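Local coordinates for protein nucleoporin NUP159 (PDB 1XIP) that serves as a component of the nuclear pore complex and, through this N-terminal beta-propeller domain, tethers the helicase Dbp5 to the pore in mRNA export, at residues Asn164-Asp169 / Tyr214-Val219; Leu228-Asn233 / Tyr244-Tyr249; Lys180-Gln185 / Phe200-Glu205. One frame throughout, in Å; residues are numbered along the deposited sequence.

Contact 1: Asn164-Asp169 / Tyr214-Val219; sequences NVTSFD and YSPLSV
The hydroxyl of S167 is the polar centre of a junction between two neighbouring blades of the beta-propeller. Its OG accepts the backbone N-H of V219 (OG to N 3.0 Å, N-H...O angle 159°) and also meets a water, which in turn lies 3.0 Å from S218 OG. With OG anti to the backbone nitrogen of S167 (chi1 -165°), the hydroxyl reaches across to the V219 N-H, so the bond between the two edge strands here is made by a side chain. The two strand segments, 167-169 and 215-219, run almost exactly parallel, their axes 5.4 Å apart at the closest point. Strand 167-170 is the edge of a four-stranded sheet and strand 215-221 the edge of a five-stranded mixed one, as expected where the inner strands of adjacent blades come together around the propeller axis.

Both strands carry a bulge here. T166 and S167 together face L178 in one classic beta bulge, and L217 and S218 together face V230 in another. The chain also turns a corner at T166, passing from strand 158-165 of the preceding blade into strand 167-170. Here the T166 side chain crosses the P216 ring at about a right angle, with OG1 3.4 Å from P216 CB; the same hydroxyl makes a weak hydrogen bond to L178 O.

Farther along, a second water donates to V219 O at 2.7 Å and only weakly to F168 O. D169 extends the side-chain pairing, its OD2 accepting the backbone N-H of I221 while its CB passes V219 O. Beside these polar bridges V219 packs against S167: CG2 of V219 touches both backbone and side chain, 3.3 Å from S167 O and 3.7 Å from S167 CB.

Contact 2: Leu228-Asn233 / Tyr244-Tyr249; sequences LAVFGN and YDQKMY
F231 and K247 are joined by two backbone bonds, K247 N to F231 O at 2.6 Å and F231 N to K247 O at 3.0 Å. A229 and Y249 form the next hydrogen-bonded pair, each N-H bonding to the other's carbonyl. Beyond the regular strand, N233 prolongs the ladder with its side chain. A chi1 of 56° sets CG of N233 between its backbone nitrogen and carbonyl carbon, and OD1 accepts D245 N at 2.9 Å in a nearly straight bond (171°), although the donor stands 37° above the amide plane. The backbone bond from N233 N to D245 O is longer, at 3.3 Å.

Packing divides between the two faces. On one, V230 and M248 (selenomethionine) lie side by side and point the same way, V230 CG2 3.7 Å from M248 CE; the aliphatic part of Q246 runs past V230 CG1. On the other, the F231 and Y249 side chains cross at about a right angle, and Y249 CD2 meets the F231 ring at its edge, in plane, 3.9 Å from F231 CD2. K247 shares this face, but its amine leads away to a salt bridge with E262. F231 and G232, the Phe-Gly of an FG repeat (229-232), are here held in an antiparallel strand pair within a beta-propeller blade.

Contact 3: Lys180-Gln185 / Phe200-Glu205; sequences KDRSFQ and FSLPSE
F184 and F200 form an antiparallel hydrogen-bonded pair where strands 184-190 and 193-200, the two outer strands of a beta-propeller blade, meet at the open end of their hairpin. Of the polar contacts, F184 N donates to F200 O at 2.8 Å in an almost straight bond, and F200 N returns one to F184 O at 3.1 Å. Just before the pair, D181 shapes the entry to the strand: its OD2 accepts S183 N in an Asx turn and S183 OG through its syn lone pair, so one carboxylate oxygen holds two donors.

The aromatic contact is set by F200, whose chi1 of 57° places CG between its backbone nitrogen and carbonyl carbon and swings the ring toward F184. The two rings are nearly parallel (11°) but slid apart, and the closer contact is a CH-pi one, with F184 CB over the F200 face 3.7 Å from its centroid.

L202 supplies the remaining contacts with its two branches. CD1 comes to the edge of the F184 ring, in its plane. The other branch meets R182, whose NH1 and NH2 bond to the carbonyls of Y214 and L209. L202 CD2 lies over the centre of the R182 guanidinium, 3.6 Å from R182 CZ.

The three contacts show how propeller blades are built and then joined. Contact 3 pairs the outer strands of one blade, contact 2 pairs strands of the next, and contact 1 joins the two blades along their inner strands. Strand 215-221 of contact 1 neighbours strand 226-232 of contact 2 in one sheet, L217 N lying 2.9 Å from V230 O; the two centres are about 10 Å apart. Contacts 1 and 3 (centres about 11 Å apart) meet through N164 O and K180 N at 2.9 Å. Between contacts 2 and 3, the interblade packing sets F184 CZ 3.5 Å from A229 CB and brings F231 against F184, L202 and R182. The Dbp5-interacting region covers the whole domain and singles out none of these contacts.

Contact 1: Asn164-Asp169 / Tyr214-Val219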
loop_
_atom_site.group_PDB
_atom_site.type_symbol
_atom_site.label_atom_id
_atom_site.label_comp_id
_atom_site.label_asym_id
_atom_site.label_seq_id
_atom_site.Cartn_x
_atom_site.Cartn_y
_atom_site.Cartn_z
ATOM N N ASN A 164 -18.725 7.537 -5.659
ATOM C CA ASN A 164 -17.869 8.314 -6.555
ATOM C C ASN A 164 -16.430 8.439 -6.079
ATOM O O ASN A 164 -15.732 9.386 -6.442
ATOM C CB ASN A 164 -18.464 9.704 -6.785
ATOM C CG ASN A 164 -19.762 9.657 -7.550
ATOM O OD1 ASN A 164 -19.869 8.962 -8.563
ATOM N ND2 ASN A 164 -20.757 10.402 -7.078
ATOM N N VAL A 165 -16.006 7.469 -5.270
ATOM C CA VAL A 165 -14.685 7.426 -4.673
ATOM C C VAL A 165 -13.733 6.787 -5.678
ATOM O O VAL A 165 -14.116 5.830 -6.350
ATOM C CB VAL A 165 -14.713 6.542 -3.377
ATOM C CG1 VAL A 165 -13.356 6.566 -2.616
ATOM C CG2 VAL A 165 -15.862 6.947 -2.469
ATOM N N THR A 166 -12.503 7.301 -5.782
ATOM C CA THR A 166 -11.495 6.667 -6.635
ATOM C C THR A 166 -10.319 6.133 -5.827
ATOM O O THR A 166 -9.608 5.241 -6.273
ATOM C CB THR A 166 -10.999 7.597 -7.766
ATOM O OG1 THR A 166 -10.490 8.805 -7.210
ATOM C CG2 THR A 166 -12.166 8.070 -8.628
ATOM N N SER A 167 -10.132 6.698 -4.641
ATOM C CA SER A 167 -9.171 6.207 -3.680
ATOM C C SER A 167 -9.644 6.497 -2.267
ATOM O O SER A 167 -10.258 7.516 -2.001
ATOM C CB SER A 167 -7.791 6.849 -3.903
ATOM O OG SER A 167 -6.785 6.127 -3.197
ATOM N N PHE A 168 -9.337 5.599 -1.356
ATOM C CA PHE A 168 -9.624 5.829 0.047
ATOM C C PHE A 168 -8.444 5.369 0.904
ATOM O O PHE A 168 -7.585 4.631 0.444
ATOM C CB PHE A 168 -10.917 5.117 0.454
ATOM C CG PHE A 168 -10.741 3.634 0.718
ATOM C CD1 PHE A 168 -10.535 3.163 2.017
ATOM C CD2 PHE A 168 -10.799 2.714 -0.328
ATOM C CE1 PHE A 168 -10.381 1.794 2.270
ATOM C CE2 PHE A 168 -10.655 1.346 -0.091
ATOM C CZ PHE A 168 -10.440 0.884 1.210
ATOM N N ASP A 169 -8.409 5.819 2.148
ATOM C CA ASP A 169 -7.454 5.310 3.128
ATOM C C ASP A 169 -8.126 5.310 4.499
ATOM O O ASP A 169 -8.972 6.149 4.756
ATOM C CB ASP A 169 -6.185 6.177 3.131
ATOM C CG ASP A 169 -5.012 5.505 3.826
ATOM O OD1 ASP A 169 -5.089 4.277 4.139
ATOM O OD2 ASP A 169 -3.957 6.128 4.102
ATOM N N TYR A 214 -4.717 14.690 -15.535
ATOM C CA TYR A 214 -4.405 14.488 -14.116
ATOM C C TYR A 214 -5.622 14.006 -13.370
ATOM O O TYR A 214 -6.343 14.773 -12.749
ATOM C CB TYR A 214 -3.793 15.756 -13.508
ATOM C CG TYR A 214 -2.488 16.039 -14.171
ATOM C CD1 TYR A 214 -1.334 15.381 -13.772
ATOM C CD2 TYR A 214 -2.417 16.884 -15.267
ATOM C CE1 TYR A 214 -0.137 15.592 -14.405
ATOM C CE2 TYR A 214 -1.222 17.105 -15.916
ATOM C CZ TYR A 214 -0.082 16.453 -15.477
ATOM O OH TYR A 214 1.124 16.662 -16.111
ATOM N N SER A 215 -5.852 12.711 -13.488
ATOM C CA SER A 215 -6.978 12.048 -12.878
ATOM C C SER A 215 -6.696 11.793 -11.413
ATOM O O SER A 215 -5.533 11.711 -11.005
ATOM C CB SER A 215 -7.214 10.719 -13.577
ATOM O OG SER A 215 -8.507 10.679 -14.138
ATOM N N PRO A 216 -7.751 11.650 -10.617
ATOM C CA PRO A 216 -7.585 11.339 -9.195
ATOM C C PRO A 216 -7.134 9.889 -9.064
ATOM O O PRO A 216 -7.851 8.998 -9.529
ATOM C CB PRO A 216 -8.994 11.532 -8.631
ATOM C CG PRO A 216 -9.917 11.276 -9.797
ATOM C CD PRO A 216 -9.173 11.755 -11.007
ATOM N N LEU A 217 -5.952 9.659 -8.484
ATOM C CA LEU A 217 -5.383 8.308 -8.446
ATOM C C LEU A 217 -5.303 7.729 -7.028
ATOM O O LEU A 217 -5.562 6.541 -6.831
ATOM C CB LEU A 217 -4.016 8.250 -9.144
ATOM C CG LEU A 217 -3.843 8.645 -10.638
ATOM C CD1 LEU A 217 -2.399 8.599 -11.062
ATOM C CD2 LEU A 217 -4.640 7.773 -11.550
ATOM N N SER A 218 -4.979 8.558 -6.035
ATOM C CA SER A 218 -4.591 8.013 -4.747
ATOM C C SER A 218 -4.634 8.994 -3.550
ATOM O O SER A 218 -4.210 10.133 -3.673
ATOM C CB SER A 218 -3.196 7.406 -4.878
ATOM O OG SER A 218 -2.547 7.419 -3.626
ATOM N N VAL A 219 -5.156 8.534 -2.407
ATOM C CA VAL A 219 -4.953 9.219 -1.120
ATOM C C VAL A 219 -4.235 8.343 -0.125
ATOM O O VAL A 219 -4.373 7.116 -0.149
ATOM C CB VAL A 219 -6.239 9.614 -0.349
ATOM C CG1 VAL A 219 -6.210 11.096 -0.026
ATOM C CG2 VAL A 219 -7.521 9.144 -1.022
HETATM O O HOH W 1 -3.928 4.736 -3.212
HETATM O O HOH W 2 -4.346 4.419 -0.612
#

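Contact 2: Leu228-Asn233 / Tyr244-Tyr249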
loop_
_atom_site.group_PDB
_atom_site.type_symbol
_atom_site.label_atom_id
_atom_site.label_comp_id
_atom_site.label_asym_id
_atom_site.label_seq_id
_atom_site.Cartn_x
_atom_site.Cartn_y
_atom_site.Cartn_z
ATOM N N LEU A 228 -1.387 12.586 1.368
ATOM C CA LEU A 228 -0.604 12.574 0.159
ATOM C C LEU A 228 -1.538 12.129 -0.945
ATOM O O LEU A 228 -2.166 11.076 -0.843
ATOM C CB LEU A 228 0.561 11.603 0.327
ATOM C CG LEU A 228 1.686 11.415 -0.694
ATOM C CD1 LEU A 228 1.765 9.977 -1.087
ATOM C CD2 LEU A 228 1.567 12.292 -1.900
ATOM N N ALA A 229 -1.658 12.956 -1.982
ATOM C CA ALA A 229 -2.552 12.686 -3.113
ATOM C C ALA A 229 -1.772 12.571 -4.400
ATOM O O ALA A 229 -0.766 13.250 -4.583
ATOM C CB ALA A 229 -3.580 13.781 -3.236
ATOM N N VAL A 230 -2.240 11.727 -5.307
ATOM C CA VAL A 230 -1.604 11.637 -6.609
ATOM C C VAL A 230 -2.606 11.775 -7.745
ATOM O O VAL A 230 -3.714 11.241 -7.676
ATOM C CB VAL A 230 -0.769 10.359 -6.775
ATOM C CG1 VAL A 230 0.047 10.433 -8.072
ATOM C CG2 VAL A 230 0.157 10.146 -5.573
ATOM N N PHE A 231 -2.204 12.524 -8.770
ATOM C CA PHE A 231 -2.994 12.728 -9.972
ATOM C C PHE A 231 -2.126 12.384 -11.170
ATOM O O PHE A 231 -0.923 12.659 -11.172
ATOM C CB PHE A 231 -3.470 14.178 -10.064
ATOM C CG PHE A 231 -4.226 14.635 -8.864
ATOM C CD1 PHE A 231 -5.581 14.325 -8.719
ATOM C CD2 PHE A 231 -3.581 15.350 -7.856
ATOM C CE1 PHE A 231 -6.301 14.726 -7.586
ATOM C CE2 PHE A 231 -4.280 15.755 -6.705
ATOM C CZ PHE A 231 -5.655 15.443 -6.568
ATOM N N GLY A 232 -2.723 11.776 -12.185
ATOM C CA GLY A 232 -1.965 11.339 -13.337
ATOM C C GLY A 232 -2.855 10.719 -14.378
ATOM O O GLY A 232 -4.075 10.679 -14.217
ATOM N N ASN A 233 -2.241 10.238 -15.453
ATOM C CA ASN A 233 -2.974 9.685 -16.578
ATOM C C ASN A 233 -3.741 8.445 -16.162
ATOM O O ASN A 233 -3.339 7.733 -15.236
ATOM C CB ASN A 233 -2.030 9.382 -17.743
ATOM C CG ASN A 233 -0.889 8.449 -17.350
ATOM O OD1 ASN A 233 -0.124 8.731 -16.433
ATOM N ND2 ASN A 233 -0.772 7.335 -18.056
ATOM N N TYR A 244 4.038 6.311 -17.219
ATOM C CA TYR A 244 3.233 7.043 -16.215
ATOM C C TYR A 244 3.634 8.508 -16.088
ATOM O O TYR A 244 4.826 8.840 -16.037
ATOM C CB TYR A 244 3.268 6.369 -14.832
ATOM C CG TYR A 244 2.748 4.954 -14.830
ATOM C CD1 TYR A 244 1.371 4.690 -14.828
ATOM C CD2 TYR A 244 3.622 3.879 -14.841
ATOM C CE1 TYR A 244 0.891 3.391 -14.843
ATOM C CE2 TYR A 244 3.154 2.578 -14.865
ATOM C CZ TYR A 244 1.791 2.340 -14.861
ATOM O OH TYR A 244 1.346 1.047 -14.872
ATOM N N ASP A 245 2.634 9.379 -16.047
ATOM C CA ASP A 245 2.857 10.775 -15.747
ATOM C C ASP A 245 2.018 11.183 -14.531
ATOM O O ASP A 245 0.788 11.205 -14.586
ATOM C CB ASP A 245 2.545 11.647 -16.967
ATOM C CG ASP A 245 2.675 13.142 -16.674
ATOM O OD1 ASP A 245 3.669 13.540 -15.989
ATOM O OD2 ASP A 245 1.824 13.985 -17.070
ATOM N N GLN A 246 2.687 11.505 -13.427
ATOM C CA GLN A 246 1.982 11.708 -12.166
ATOM C C GLN A 246 2.445 12.926 -11.377
ATOM O O GLN A 246 3.630 13.249 -11.361
ATOM C CB GLN A 246 2.130 10.464 -11.300
ATOM C CG GLN A 246 1.176 9.361 -11.659
ATOM C CD GLN A 246 1.538 8.057 -11.001
ATOM O OE1 GLN A 246 2.284 8.046 -10.037
ATOM N NE2 GLN A 246 1.019 6.950 -11.525
ATOM N N LYS A 247 1.513 13.576 -10.694
ATOM C CA LYS A 247 1.862 14.646 -9.776
ATOM C C LYS A 247 1.473 14.320 -8.346
ATOM O O LYS A 247 0.338 13.939 -8.079
ATOM C CB LYS A 247 1.217 15.949 -10.220
ATOM C CG LYS A 247 1.913 16.573 -11.398
ATOM C CD LYS A 247 1.401 17.958 -11.671
ATOM C CE LYS A 247 2.194 18.619 -12.770
ATOM N NZ LYS A 247 3.514 19.078 -12.263
HETATM N N MSE A 248 2.425 14.474 -7.427
HETATM C CA MSE A 248 2.162 14.213 -6.009
HETATM C C MSE A 248 2.054 15.478 -5.188
HETATM O O MSE A 248 2.846 16.401 -5.346
HETATM C CB MSE A 248 3.207 13.291 -5.381
HETATM C CG MSE A 248 4.314 12.863 -6.296
HETATM SE SE MSE A 248 3.779 11.460 -7.566
HETATM C CE MSE A 248 3.801 9.937 -6.370
ATOM N N TYR A 249 1.072 15.500 -4.292
ATOM C CA TYR A 249 0.851 16.644 -3.435
ATOM C C TYR A 249 0.710 16.226 -1.986
ATOM O O TYR A 249 0.024 15.259 -1.674
ATOM C CB TYR A 249 -0.393 17.407 -3.883
ATOM C CG TYR A 249 -0.239 18.067 -5.229
ATOM C CD1 TYR A 249 0.197 19.386 -5.339
ATOM C CD2 TYR A 249 -0.527 17.374 -6.400
ATOM C CE1 TYR A 249 0.329 19.982 -6.578
ATOM C CE2 TYR A 249 -0.388 17.959 -7.625
ATOM C CZ TYR A 249 0.031 19.257 -7.718
ATOM O OH TYR A 249 0.150 19.826 -8.976
#

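Contact 3: Lys180-Gln185 / Phe200-Glu205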
loop_
_atom_site.group_PDB
_atom_site.type_symbol
_atom_site.label_atom_id
_atom_site.label_comp_id
_atom_site.label_asym_id
_atom_site.label_seq_id
_atom_site.Cartn_x
_atom_site.Cartn_y
_atom_site.Cartn_z
ATOM N N LYS A 180 -14.146 11.531 -7.694
ATOM C CA LYS A 180 -14.032 11.745 -9.157
ATOM C C LYS A 180 -13.870 13.208 -9.589
ATOM O O LYS A 180 -13.134 13.501 -10.534
ATOM C CB LYS A 180 -15.246 11.167 -9.883
ATOM C CG LYS A 180 -15.339 9.673 -9.854
ATOM C CD LYS A 180 -16.494 9.206 -10.683
ATOM C CE LYS A 180 -16.108 8.023 -11.533
ATOM N NZ LYS A 180 -17.190 7.732 -12.532
ATOM N N ASP A 181 -14.572 14.114 -8.909
ATOM C CA ASP A 181 -14.420 15.544 -9.155
ATOM C C ASP A 181 -13.103 16.102 -8.584
ATOM O O ASP A 181 -12.824 17.310 -8.680
ATOM C CB ASP A 181 -15.631 16.313 -8.614
ATOM C CG ASP A 181 -15.673 16.354 -7.098
ATOM O OD1 ASP A 181 -16.613 16.983 -6.564
ATOM O OD2 ASP A 181 -14.820 15.795 -6.356
ATOM N N ARG A 182 -12.309 15.212 -7.986
ATOM C CA ARG A 182 -10.970 15.523 -7.480
ATOM C C ARG A 182 -11.030 16.281 -6.169
ATOM O O ARG A 182 -10.068 16.926 -5.771
ATOM C CB ARG A 182 -10.149 16.295 -8.520
ATOM C CG ARG A 182 -9.883 15.541 -9.833
ATOM C CD ARG A 182 -8.672 16.063 -10.611
ATOM N NE ARG A 182 -8.887 17.414 -11.135
ATOM C CZ ARG A 182 -7.999 18.089 -11.850
ATOM N NH1 ARG A 182 -6.822 17.555 -12.129
ATOM N NH2 ARG A 182 -8.294 19.304 -12.297
ATOM N N SER A 183 -12.163 16.191 -5.489
ATOM C CA SER A 183 -12.273 16.757 -4.154
ATOM C C SER A 183 -12.011 15.701 -3.073
ATOM O O SER A 183 -12.012 14.493 -3.347
ATOM C CB SER A 183 -13.627 17.451 -3.962
ATOM O OG SER A 183 -14.642 16.523 -3.645
ATOM N N PHE A 184 -11.782 16.182 -1.855
ATOM C CA PHE A 184 -11.405 15.349 -0.728
ATOM C C PHE A 184 -12.416 15.397 0.414
ATOM O O PHE A 184 -13.082 16.413 0.645
ATOM C CB PHE A 184 -10.062 15.805 -0.199
ATOM C CG PHE A 184 -8.939 15.581 -1.145
ATOM C CD1 PHE A 184 -8.096 14.486 -0.986
ATOM C CD2 PHE A 184 -8.697 16.474 -2.179
ATOM C CE1 PHE A 184 -7.034 14.273 -1.862
ATOM C CE2 PHE A 184 -7.650 16.275 -3.059
ATOM C CZ PHE A 184 -6.813 15.171 -2.907
ATOM N N GLN A 185 -12.510 14.295 1.138
ATOM C CA GLN A 185 -13.364 14.226 2.303
ATOM C C GLN A 185 -12.711 13.399 3.382
ATOM O O GLN A 185 -12.039 12.412 3.106
ATOM C CB GLN A 185 -14.704 13.632 1.935
ATOM C CG GLN A 185 -15.697 14.645 1.416
ATOM C CD GLN A 185 -17.014 14.013 1.084
ATOM O OE1 GLN A 185 -17.378 12.994 1.671
ATOM N NE2 GLN A 185 -17.734 14.594 0.137
ATOM N N PHE A 200 -12.872 19.439 1.247
ATOM C CA PHE A 200 -12.273 20.471 0.402
ATOM C C PHE A 200 -12.123 20.111 -1.076
ATOM O O PHE A 200 -12.134 18.941 -1.447
ATOM C CB PHE A 200 -10.948 20.983 0.989
ATOM C CG PHE A 200 -9.926 19.920 1.216
ATOM C CD1 PHE A 200 -8.921 19.704 0.291
ATOM C CD2 PHE A 200 -9.949 19.149 2.375
ATOM C CE1 PHE A 200 -7.954 18.719 0.503
ATOM C CE2 PHE A 200 -8.994 18.166 2.596
ATOM C CZ PHE A 200 -7.989 17.953 1.657
ATOM N N SER A 201 -12.003 21.145 -1.906
ATOM C CA SER A 201 -11.793 21.006 -3.338
ATOM C C SER A 201 -10.344 21.310 -3.687
ATOM O O SER A 201 -9.555 21.670 -2.825
ATOM C CB SER A 201 -12.724 21.952 -4.098
ATOM O OG SER A 201 -13.609 21.221 -4.924
ATOM N N LEU A 202 -10.001 21.160 -4.956
ATOM C CA LEU A 202 -8.664 21.467 -5.447
ATOM C C LEU A 202 -8.418 22.971 -5.480
ATOM O O LEU A 202 -9.352 23.749 -5.741
ATOM C CB LEU A 202 -8.497 20.915 -6.863
ATOM C CG LEU A 202 -7.434 19.863 -7.103
ATOM C CD1 LEU A 202 -7.724 18.682 -6.234
ATOM C CD2 LEU A 202 -7.457 19.478 -8.556
ATOM N N PRO A 203 -7.169 23.387 -5.246
ATOM C CA PRO A 203 -6.798 24.793 -5.386
ATOM C C PRO A 203 -6.974 25.237 -6.828
ATOM O O PRO A 203 -6.799 24.432 -7.753
ATOM C CB PRO A 203 -5.317 24.811 -5.015
ATOM C CG PRO A 203 -5.096 23.602 -4.300
ATOM C CD PRO A 203 -6.016 22.569 -4.855
ATOM N N SER A 204 -7.326 26.507 -7.005
ATOM C CA SER A 204 -7.566 27.098 -8.320
ATOM C C SER A 204 -6.497 26.732 -9.347
ATOM O O SER A 204 -6.813 26.302 -10.454
ATOM C CB SER A 204 -7.661 28.608 -8.182
ATOM O OG SER A 204 -8.457 29.140 -9.213
ATOM N N GLU A 205 -5.233 26.875 -8.954
ATOM C CA GLU A 205 -4.102 26.637 -9.847
ATOM C C GLU A 205 -3.934 25.171 -10.204
ATOM O O GLU A 205 -3.181 24.848 -11.115
ATOM C CB GLU A 205 -2.805 27.145 -9.229
ATOM C CG GLU A 205 -2.815 28.614 -8.889
ATOM C CD GLU A 205 -3.115 28.886 -7.430
ATOM O OE1 GLU A 205 -4.018 28.224 -6.845
ATOM O OE2 GLU A 205 -2.445 29.782 -6.866
#